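Hypothetical protein (Pectobacterium atrosepticum SCRI1043, PDB 2P7I) probably transfers a methyl group from S-adenosylmethionine to an unidentified substrate, through a Rossmann-like class I methyltransferase domain. Local coordinates at residues Cys141-Ala144 with Asn145-Ser148; Thr176-Leu179 with Asp180-Glu183. All blocks are in the same frame, centred on the assembly; numbering follows the deposited sequence.

Running from the N terminus, the chain comes out of strand 135-142 of the central sheet and turns sharply in contact 1, where Asn-143 folds back on the residues that lead into helix 147-154. That turn is complete before contact 2 opens further along, so the two follow in series and neither nests in the other. In contact 2 the loop after helix 166-171 passes into helix 179-188. The contacts meet in space, their centres about 10 Å apart: Ala-144 N lies 2.8 Å from Tyr-177 O, a probable hydrogen bond, and Cys-141 SG packs 3.8 Å from Tyr-177 CD2. Together they join the end of the strand to the starts of two helices.

Contact 1: Cys141-Ala144 with Asn145-Ser148; sequences CPNA and NAVS
Asn-143 grips the two residues that follow Ala-144 with one backbone and one side-chain bond. In the backbone, Ala-146 N donates to Asn-143 O at 3.2 Å and nearly straight (166°), closing a type I beta turn from Asn-143 to Ala-146. The side chain superimposes an Asx turn on it: Asn-145 N gives its hydrogen to Asn-143 OD1 at 3.0 Å, the donor standing well above the plane of the amide, 77° out of it. This reach is possible because CG of Asn-143 lies opposite its own backbone N (chi1 -178°), which swings the amide alongside the turn.

Van der Waals contacts are few. CB of Ala-146 rests 3.5 Å from Asn-143 O, while OD1 of Asn-145 sits 3.8 Å from CB of Ala-144, its amide turned back over the preceding residue.

The other amide atoms are used outside the turn. Asn-143 ND2 bonds to the carbonyls of Asp-235 and Cys-237, and Asn-145 bonds through ND2 to the Asp-235 carboxylate and through OD1 to Asn-161, so both amides have their rotation fixed.

The turn thus links the C-terminal end of strand 135-142 to helix 147-154, with Ala-146 at the N-cap position, beside the antiparallel strand 237-245, while Val-147 packs on Phe-201 of the second subunit.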
loop_
_atom_site.group_PDB
_atom_site.type_symbol
_atom_site.label_atom_id
_atom_site.label_comp_id
_atom_site.label_asym_id
_atom_site.label_seq_id
_atom_site.Cartn_x
_atom_site.Cartn_y
_atom_site.Cartn_z
ATOM N N CYS B 141 6.377 -9.434 16.039
ATOM C CA CYS B 141 5.516 -10.585 15.864
ATOM C C CYS B 141 5.332 -10.915 14.384
ATOM O O CYS B 141 5.441 -10.027 13.521
ATOM C CB CYS B 141 4.138 -10.269 16.437
ATOM S SG CYS B 141 4.093 -10.103 18.235
ATOM N N PRO B 142 4.978 -12.167 14.082
ATOM C CA PRO B 142 4.598 -12.534 12.725
ATOM C C PRO B 142 3.366 -11.733 12.284
ATOM O O PRO B 142 2.463 -11.488 13.059
ATOM C CB PRO B 142 4.299 -14.041 12.829
ATOM C CG PRO B 142 4.702 -14.447 14.037
ATOM C CD PRO B 142 4.915 -13.316 14.972
ATOM N N ASN B 143 3.374 -11.258 11.061
ATOM C CA ASN B 143 2.345 -10.375 10.560
ATOM C C ASN B 143 1.235 -11.086 9.822
ATOM O O ASN B 143 1.474 -11.776 8.818
ATOM C CB ASN B 143 3.035 -9.400 9.627
ATOM C CG ASN B 143 2.128 -8.379 9.038
ATOM O OD1 ASN B 143 1.060 -8.059 9.597
ATOM N ND2 ASN B 143 2.567 -7.790 7.934
ATOM N N ALA B 144 0.016 -10.833 10.255
ATOM C CA ALA B 144 -1.168 -11.352 9.595
ATOM C C ALA B 144 -1.240 -10.948 8.153
ATOM O O ALA B 144 -1.815 -11.663 7.328
ATOM C CB ALA B 144 -2.421 -10.877 10.332
ATOM N N ASN B 145 -0.807 -9.718 7.847
ATOM C CA ASN B 145 -1.001 -9.147 6.546
ATOM C C ASN B 145 0.206 -9.333 5.631
ATOM O O ASN B 145 0.269 -8.732 4.598
ATOM C CB ASN B 145 -1.355 -7.684 6.642
ATOM C CG ASN B 145 -2.605 -7.456 7.415
ATOM O OD1 ASN B 145 -3.384 -8.381 7.617
ATOM N ND2 ASN B 145 -2.821 -6.216 7.853
ATOM N N ALA B 146 1.161 -10.169 6.014
ATOM C CA ALA B 146 2.268 -10.474 5.139
ATOM C C ALA B 146 1.761 -10.961 3.795
ATOM O O ALA B 146 0.765 -11.699 3.730
ATOM C CB ALA B 146 3.128 -11.589 5.767
ATOM N N VAL B 147 2.465 -10.601 2.725
ATOM C CA VAL B 147 2.039 -10.971 1.384
ATOM C C VAL B 147 1.823 -12.453 1.220
ATOM O O VAL B 147 0.765 -12.865 0.762
ATOM C CB VAL B 147 2.959 -10.426 0.283
ATOM C CG1 VAL B 147 2.601 -11.043 -1.114
ATOM C CG2 VAL B 147 2.820 -8.958 0.222
ATOM N N SER B 148 2.807 -13.234 1.613
ATOM C CA SER B 148 2.711 -14.684 1.531
ATOM C C SER B 148 1.461 -15.211 2.225
ATOM O O SER B 148 0.771 -16.095 1.691
ATOM C CB SER B 148 3.970 -15.310 2.121
ATOM O OG SER B 148 4.151 -14.875 3.452
#

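Contact 2: Thr176-Leu179 with Asp180-Glu183; sequences TYAL and DTLE
The Leu-182 and Tyr-177 side chains cross at about a right angle in a CH-pi contact, with Leu-182 CD1 over the ring centre, 3.8 Å from the centroid of Tyr-177. A chi1 of -168° sends the leucine CG away from the amide nitrogen, and chi2 (58°) then sets CD1 over the ring. Thr-181 takes the ring from another direction, its OG1 near the ring plane at the edge, 3.5 Å from Tyr-177 CD1.

Ala-178 is at the N-cap position of helix 179-188, and Thr-181 OG1, three residues on, accepts Ala-178 N at 3.1 Å in an almost straight bond (172°), as in one half of a capping box. A water 2.7 Å from Thr-181 OG1 bridges it to the carbonyl of Thr-176. Asp-180 OD1 lies 3.4 Å from Ala-178 CB, while OD2 takes Asn-161 N of the third subunit. Ala-178 O accepts Leu-182 N at 2.9 Å, and Leu-179 O accepts Glu-183 N.

Leu-182 packs on strands 135-142 and 237-245, and Tyr-177 on Cys-141 of 135-142, while Tyr-177 OH hydrogen-bonds to Asp-185. Glu-183, paired with Arg-196 and with Lys-154 of the third subunit, probably stays ionised despite its burial.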
loop_
_atom_site.group_PDB
_atom_site.type_symbol
_atom_site.label_atom_id
_atom_site.label_comp_id
_atom_site.label_asym_id
_atom_site.label_seq_id
_atom_site.Cartn_x
_atom_site.Cartn_y
_atom_site.Cartn_z
ATOM N N THR B 176 -2.849 -13.836 15.802
ATOM C CA THR B 176 -2.020 -13.528 14.682
ATOM C C THR B 176 -2.165 -12.040 14.569
ATOM O O THR B 176 -3.203 -11.548 14.078
ATOM C CB THR B 176 -2.504 -14.197 13.412
ATOM O OG1 THR B 176 -2.630 -15.623 13.629
ATOM C CG2 THR B 176 -1.454 -14.022 12.258
ATOM N N TYR B 177 -1.164 -11.337 15.078
ATOM C CA TYR B 177 -1.164 -9.883 15.059
ATOM C C TYR B 177 -1.002 -9.273 13.702
ATOM O O TYR B 177 -0.351 -9.791 12.826
ATOM C CB TYR B 177 -0.027 -9.348 15.922
ATOM C CG TYR B 177 -0.294 -9.455 17.432
ATOM C CD1 TYR B 177 -1.195 -8.610 18.054
ATOM C CD2 TYR B 177 0.339 -10.421 18.207
ATOM C CE1 TYR B 177 -1.435 -8.691 19.430
ATOM C CE2 TYR B 177 0.105 -10.505 19.568
ATOM C CZ TYR B 177 -0.763 -9.635 20.171
ATOM O OH TYR B 177 -1.002 -9.697 21.512
ATOM N N ALA B 178 -1.577 -8.101 13.581
ATOM C CA ALA B 178 -1.235 -7.136 12.505
ATOM C C ALA B 178 -0.872 -5.835 13.236
ATOM O O ALA B 178 -0.981 -5.749 14.489
ATOM C CB ALA B 178 -2.431 -6.937 11.540
ATOM N N LEU B 179 -0.476 -4.815 12.500
ATOM C CA LEU B 179 -0.085 -3.553 13.144
ATOM C C LEU B 179 -1.198 -2.962 13.984
ATOM O O LEU B 179 -0.949 -2.334 15.030
ATOM C CB LEU B 179 0.450 -2.582 12.116
ATOM C CG LEU B 179 1.888 -2.829 11.622
ATOM C CD1 LEU B 179 2.106 -2.177 10.287
ATOM C CD2 LEU B 179 2.885 -2.285 12.621
ATOM N N ASP B 180 -2.442 -3.156 13.570
ATOM C CA ASP B 180 -3.544 -2.574 14.312
ATOM C C ASP B 180 -3.723 -3.190 15.704
ATOM O O ASP B 180 -3.839 -2.460 16.735
ATOM C CB ASP B 180 -4.856 -2.521 13.472
ATOM C CG ASP B 180 -5.501 -3.893 13.199
ATOM O OD1 ASP B 180 -4.790 -4.855 12.840
ATOM O OD2 ASP B 180 -6.750 -3.988 13.269
ATOM N N THR B 181 -3.729 -4.522 15.775
ATOM C CA THR B 181 -3.987 -5.190 17.015
ATOM C C THR B 181 -2.742 -5.204 17.904
ATOM O O THR B 181 -2.832 -5.186 19.122
ATOM C CB THR B 181 -4.445 -6.649 16.744
ATOM O OG1 THR B 181 -3.540 -7.265 15.809
ATOM C CG2 THR B 181 -5.891 -6.658 16.165
ATOM N N LEU B 182 -1.568 -5.279 17.296
ATOM C CA LEU B 182 -0.320 -5.165 18.062
ATOM C C LEU B 182 -0.163 -3.797 18.774
ATOM O O LEU B 182 0.099 -3.759 19.954
ATOM C CB LEU B 182 0.888 -5.493 17.161
ATOM C CG LEU B 182 2.241 -5.706 17.886
ATOM C CD1 LEU B 182 2.169 -6.837 18.921
ATOM C CD2 LEU B 182 3.412 -5.984 16.855
ATOM N N GLU B 183 -0.364 -2.687 18.077
ATOM C CA GLU B 183 -0.327 -1.373 18.708
ATOM C C GLU B 183 -1.425 -1.239 19.745
ATOM O O GLU B 183 -1.203 -0.658 20.797
ATOM C CB GLU B 183 -0.346 -0.231 17.689
ATOM C CG GLU B 183 -0.272 1.098 18.378
ATOM C CD GLU B 183 0.178 2.231 17.536
ATOM O OE1 GLU B 183 0.517 2.028 16.354
ATOM O OE2 GLU B 183 0.250 3.336 18.096
HETATM O O HOH W 1 -4.692 -9.257 14.341
#